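Local coordinates for outer surface protein (Borrelia burgdorferi, PDB 5IZT) that is of unconfirmed function, an outer surface protein of the Lyme disease spirochaete whose helical fragment belongs to the PFam54_60 (BbCRASP-1-like) family, at residues 271-274 with 278-281; 208-213 with 247-252. All coordinates share one frame; numbering follows the deposited sequence. Where two conformers were deposited one is given.

Interaction 1. Residues 271-274 with 278-281; sequences ETLY and QNHS. Unlike the reference sequence in segment 271-274: Thr272 (reference Ala).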
loop_
_atom_site.group_PDB
_atom_site.type_symbol
_atom_site.label_atom_id
_atom_site.label_comp_id
_atom_site.label_asym_id
_atom_site.label_seq_id
_atom_site.Cartn_x
_atom_site.Cartn_y
_atom_site.Cartn_z
ATOM N N GLU A 271 2.688 14.992 11.961
ATOM C CA GLU A 271 3.435 15.847 12.873
ATOM C C GLU A 271 2.497 16.564 13.829
ATOM O O GLU A 271 2.744 16.595 15.036
ATOM C CB GLU A 271 4.262 16.877 12.093
ATOM C CG GLU A 271 5.030 17.826 13.038
ATOM C CD GLU A 271 5.909 18.801 12.274
ATOM O OE1 GLU A 271 5.367 19.581 11.466
ATOM O OE2 GLU A 271 7.139 18.750 12.447
ATOM N N THR A 272 1.389 17.107 13.311
ATOM C CA THR A 272 0.395 17.744 14.171
ATOM C C THR A 272 -0.155 16.764 15.200
ATOM O O THR A 272 -0.251 17.086 16.395
ATOM C CB THR A 272 -0.742 18.325 13.325
ATOM O OG1 THR A 272 -0.236 19.403 12.521
ATOM C CG2 THR A 272 -1.867 18.849 14.225
ATOM N N LEU A 273 -0.548 15.567 14.751
ATOM C CA LEU A 273 -1.053 14.554 15.682
ATOM C C LEU A 273 -0.028 14.207 16.751
ATOM O O LEU A 273 -0.385 13.919 17.899
ATOM C CB LEU A 273 -1.441 13.285 14.922
ATOM C CG LEU A 273 -2.665 13.356 14.010
ATOM C CD1 LEU A 273 -2.787 12.036 13.275
ATOM C CD2 LEU A 273 -3.912 13.633 14.849
ATOM N N TYR A 274 1.253 14.180 16.382
ATOM C CA TYR A 274 2.293 13.715 17.294
ATOM C C TYR A 274 2.488 14.642 18.489
ATOM O O TYR A 274 3.023 14.199 19.516
ATOM C CB TYR A 274 3.589 13.565 16.497
ATOM C CG TYR A 274 4.761 12.965 17.239
ATOM C CD1 TYR A 274 4.952 11.584 17.307
ATOM C CD2 TYR A 274 5.672 13.798 17.889
ATOM C CE1 TYR A 274 6.052 11.050 17.977
ATOM C CE2 TYR A 274 6.752 13.285 18.571
ATOM C CZ TYR A 274 6.943 11.920 18.624
ATOM O OH TYR A 274 8.044 11.460 19.323
ATOM N N GLN A 278 -1.166 11.180 23.584
ATOM C CA GLN A 278 -2.381 10.371 23.511
ATOM C C GLN A 278 -2.736 9.987 22.082
ATOM O O GLN A 278 -3.545 9.074 21.885
ATOM C CB GLN A 278 -3.578 11.106 24.140
ATOM C CG GLN A 278 -4.029 12.338 23.375
ATOM C CD GLN A 278 -5.107 13.126 24.109
ATOM O OE1 GLN A 278 -6.130 12.571 24.514
ATOM N NE2 GLN A 278 -4.880 14.428 24.282
ATOM N N ASN A 279 -2.165 10.668 21.079
ATOM C CA ASN A 279 -2.432 10.365 19.674
ATOM C C ASN A 279 -1.433 9.401 19.038
ATOM O O ASN A 279 -1.628 9.015 17.878
ATOM C CB ASN A 279 -2.446 11.652 18.840
ATOM C CG ASN A 279 -3.514 12.624 19.297
ATOM O OD1 ASN A 279 -4.532 12.220 19.855
ATOM N ND2 ASN A 279 -3.289 13.897 19.066
ATOM N N HIS A 280 -0.388 8.991 19.751
ATOM C CA HIS A 280 0.660 8.192 19.120
ATOM C C HIS A 280 0.157 6.815 18.679
ATOM O O HIS A 280 0.578 6.319 17.630
ATOM C CB HIS A 280 1.856 8.076 20.070
ATOM C CG HIS A 280 2.584 9.371 20.247
ATOM N ND1 HIS A 280 3.703 9.510 21.043
ATOM C CD2 HIS A 280 2.338 10.598 19.718
ATOM C CE1 HIS A 280 4.119 10.766 20.995
ATOM N NE2 HIS A 280 3.301 11.448 20.205
ATOM N N SER A 281 -0.763 6.193 19.422
ATOM C CA SER A 281 -1.273 4.893 18.980
ATOM C C SER A 281 -2.058 5.023 17.683
ATOM O O SER A 281 -2.016 4.126 16.831
ATOM C CB SER A 281 -2.135 4.256 20.072
ATOM O OG SER A 281 -1.384 4.069 21.266
#

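Interaction 2. Residues 208-213 with 247-252; sequences YDQFKM and NERNKF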
loop_
_atom_site.group_PDB
_atom_site.type_symbol
_atom_site.label_atom_id
_atom_site.label_comp_id
_atom_site.label_asym_id
_atom_site.label_seq_id
_atom_site.Cartn_x
_atom_site.Cartn_y
_atom_site.Cartn_z
ATOM N N TYR A 208 15.437 15.363 4.235
ATOM C CA TYR A 208 16.181 14.973 5.428
ATOM C C TYR A 208 15.243 14.682 6.599
ATOM O O TYR A 208 15.462 13.725 7.351
ATOM C CB TYR A 208 17.198 16.048 5.826
ATOM C CG TYR A 208 18.032 15.580 6.992
ATOM C CD1 TYR A 208 19.119 14.733 6.784
ATOM C CD2 TYR A 208 17.720 15.940 8.298
ATOM C CE1 TYR A 208 19.883 14.275 7.839
ATOM C CE2 TYR A 208 18.480 15.486 9.362
ATOM C CZ TYR A 208 19.562 14.656 9.126
ATOM O OH TYR A 208 20.327 14.202 10.174
ATOM N N ASP A 209 14.196 15.489 6.774
ATOM C CA ASP A 209 13.259 15.242 7.866
ATOM C C ASP A 209 12.191 14.196 7.513
ATOM O O ASP A 209 11.189 14.096 8.236
ATOM C CB ASP A 209 12.620 16.567 8.342
ATOM C CG ASP A 209 11.670 17.208 7.320
ATOM O OD1 ASP A 209 11.295 16.581 6.313
ATOM O OD2 ASP A 209 11.288 18.381 7.531
ATOM N N GLN A 210 12.393 13.431 6.432
ATOM C CA GLN A 210 11.476 12.367 5.988
ATOM C C GLN A 210 10.025 12.868 5.956
ATOM O O GLN A 210 9.106 12.241 6.494
ATOM C CB GLN A 210 11.621 11.114 6.870
ATOM C CG GLN A 210 13.073 10.616 6.944
ATOM C CD GLN A 210 13.343 9.626 8.085
ATOM O OE1 GLN A 210 12.425 9.093 8.702
ATOM N NE2 GLN A 210 14.622 9.390 8.365
ATOM N N PHE A 211 9.838 14.037 5.332
ATOM C CA PHE A 211 8.522 14.658 5.139
ATOM C C PHE A 211 7.782 14.836 6.468
ATOM O O PHE A 211 6.594 14.527 6.586
ATOM C CB PHE A 211 7.682 13.853 4.139
ATOM C CG PHE A 211 8.388 13.609 2.827
ATOM C CD1 PHE A 211 8.477 14.615 1.875
ATOM C CD2 PHE A 211 8.987 12.381 2.562
ATOM C CE1 PHE A 211 9.151 14.403 0.667
ATOM C CE2 PHE A 211 9.659 12.158 1.366
ATOM C CZ PHE A 211 9.741 13.172 0.413
ATOM N N LYS A 212 8.506 15.350 7.466
ATOM C CA LYS A 212 8.050 15.634 8.829
ATOM C C LYS A 212 7.713 14.365 9.598
ATOM O O LYS A 212 7.137 14.445 10.698
ATOM C CB LYS A 212 6.840 16.584 8.861
ATOM C CG LYS A 212 7.021 17.852 8.004
ATOM C CD LYS A 212 7.874 18.899 8.676
ATOM C CE LYS A 212 8.115 20.093 7.737
ATOM N NZ LYS A 212 8.940 19.729 6.537
ATOM N N MET A 213 8.048 13.191 9.064
ATOM C CA MET A 213 7.780 11.947 9.766
ATOM C C MET A 213 9.020 11.334 10.416
ATOM O O MET A 213 8.877 10.381 11.202
ATOM C CB MET A 213 7.120 10.950 8.808
ATOM C CG MET A 213 5.679 11.413 8.475
ATOM S SD MET A 213 4.785 10.323 7.358
ATOM C CE MET A 213 5.640 10.748 5.817
ATOM N N ASN A 247 14.301 1.397 2.775
ATOM C CA ASN A 247 13.479 0.541 1.921
ATOM C C ASN A 247 12.019 0.553 2.363
ATOM O O ASN A 247 11.105 0.639 1.529
ATOM C CB ASN A 247 14.032 -0.883 1.949
ATOM C CG ASN A 247 13.312 -1.807 0.981
ATOM O OD1 ASN A 247 13.466 -1.682 -0.232
ATOM N ND2 ASN A 247 12.519 -2.724 1.509
ATOM N N GLU A 248 11.775 0.484 3.675
ATOM C CA GLU A 248 10.400 0.427 4.154
ATOM C C GLU A 248 9.703 1.778 4.066
ATOM O O GLU A 248 8.516 1.836 3.721
ATOM C CB GLU A 248 10.342 -0.087 5.594
ATOM C CG GLU A 248 8.905 -0.215 6.075
ATOM C CD GLU A 248 8.637 -1.435 6.914
ATOM O OE1 GLU A 248 8.258 -1.259 8.090
ATOM O OE2 GLU A 248 8.811 -2.561 6.415
ATOM N N ARG A 249 10.398 2.880 4.389
ATOM C CA ARG A 249 9.799 4.189 4.143
ATOM C C ARG A 249 9.421 4.348 2.679
ATOM O O ARG A 249 8.404 4.973 2.358
ATOM C CB ARG A 249 10.755 5.320 4.549
ATOM C CG ARG A 249 11.145 5.298 6.020
ATOM C CD ARG A 249 11.813 6.607 6.409
ATOM N NE ARG A 249 13.114 6.836 5.781
ATOM C CZ ARG A 249 14.275 6.499 6.334
ATOM N NH1 ARG A 249 14.291 5.869 7.515
ATOM N NH2 ARG A 249 15.418 6.804 5.723
ATOM N N ASN A 250 10.210 3.773 1.781
ATOM C CA ASN A 250 9.872 3.919 0.373
ATOM C C ASN A 250 8.621 3.140 -0.010
ATOM O O ASN A 250 7.989 3.480 -1.022
ATOM C CB ASN A 250 11.062 3.521 -0.491
ATOM C CG ASN A 250 12.018 4.680 -0.702
ATOM O OD1 ASN A 250 12.620 5.182 0.245
ATOM N ND2 ASN A 250 12.141 5.126 -1.942
ATOM N N LYS A 251 8.230 2.123 0.771
ATOM C CA LYS A 251 6.939 1.487 0.505
ATOM C C LYS A 251 5.793 2.454 0.779
ATOM O O LYS A 251 4.779 2.432 0.073
ATOM C CB LYS A 251 6.775 0.223 1.345
ATOM C CG LYS A 251 7.942 -0.755 1.167
ATOM C CD LYS A 251 7.546 -1.999 0.476
ATOM C CE LYS A 251 8.764 -2.908 0.278
ATOM N NZ LYS A 251 9.250 -2.837 -1.127
ATOM N N PHE A 252 5.907 3.281 1.830
ATOM C CA PHE A 252 4.878 4.294 2.056
ATOM C C PHE A 252 4.873 5.322 0.930
ATOM O O PHE A 252 3.803 5.753 0.478
ATOM C CB PHE A 252 5.062 5.011 3.399
ATOM C CG PHE A 252 3.984 6.017 3.663
ATOM C CD1 PHE A 252 2.691 5.593 4.005
ATOM C CD2 PHE A 252 4.228 7.379 3.505
ATOM C CE1 PHE A 252 1.671 6.516 4.215
ATOM C CE2 PHE A 252 3.198 8.326 3.707
ATOM C CZ PHE A 252 1.924 7.889 4.074
#

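Interaction 1. Residues 271-274 with 278-281
His280 reaches back across the short link between two helices to Tyr274 and does two jobs there, one with its edge and one with a face. From CB the side chain runs with CG beside the backbone N and anti to the carbonyl carbon (chi1 -69°), which swings the imidazole toward the end of the preceding helix. CD2 lies against Tyr274 CD1, NE2 comes next, and CE1 passes over the far half of the phenol, 3.6 Å from Tyr274 CE1. NE2 is the working atom: it donates to Tyr274 O at 2.8 Å, with an N-H...O angle of 165°, and approaches in the carbonyl plane on a lone pair. His280 NE2 also sits over one face of the Tyr274 ring, toward its rim, 3.3 Å from Tyr274 CD1. The two rings form an offset stack, centroids 4.2 Å apart and planes 16° from parallel, so the hydrogen bond and the stack together fix the rotation of the imidazole. One residue earlier, Asn279 repeats the backbone grip: ND2 donates a hydrogen bond to Leu273 O at 3.1 Å, again within the carbonyl plane, and its CB packs on that same oxygen. Two successive carbonyls near the end of helix 260-274 are thus taken by side chains from beyond the link. The contact joins helix 260-274 to the start of helix 280-316. Helix 366-395 packs against it through Ala370, which meets both Leu273 and Asn279, while Tyr274 also touches Ser216, Glu219 and Leu220 of a loop.

Interaction 2. Residues 208-213 with 247-252
A type I' beta turn, Gln210 to Met213, in the long connection between helices 179-197 and 243-255 presents its two end residues to one side of helix 243-255. The turn is closed by Met213 N bonding to Gln210 O at 2.9 Å, and Lys212 within it makes a salt bridge through NZ with OD2 of Asp209, just before the turn, also at 2.9 Å. At the start of the turn the Gln210 amide lies flat on the guanidinium of Arg249, the planes only 13° apart. NE2 of Gln210 stands over the centre of the guanidinium, 3.6 Å from Arg249 CZ, and OE1 rests on Arg249 CD at 3.4 Å. A bend in the Arg249 chain at chi3 (-67°) turns the flat group to meet the amide. This is stacking without a hydrogen bond between the two; several of their polar atoms are engaged elsewhere, NE2 of Gln210 with Asn239 O, NE of Arg249 with Glu206 in a salt bridge, and NH1 of Arg249 with Leu238 O and Ser240 O. At its other end Met213 makes an oblique Met-aromatic contact with Phe252: its CE is 4.0 Å from Phe252 CE2, and SD lies 5.2 Å from the ring centroid. All four touching residues are buried. Phe218 packs on Gln210, Met213 and Arg249, while Met287 of helix 280-316 touches both Met213 and Phe252, and Phe211 turns to Ile263 and Glu264 of helix 260-274.

Along the chain, interaction 2 closes before interaction 1 opens, and their centres lie about 17 Å apart. Helix 243-255, which receives the turn of interaction 2, is followed directly by helix 260-274, whose C-terminal part carries one side of interaction 1. The two meet where Lys212 CD packs 3.8 Å from Glu271 OE1, and Lys212 also forms a salt bridge with Glu264 on that helix. Helix 280-316 is shared as well: it starts in interaction 1 and lends Met287 to interaction 2. Interaction 2 thus sets the long connection against the helical body, while interaction 1 fixes a link nearer one end, both within the BbCRASP-1-like domain.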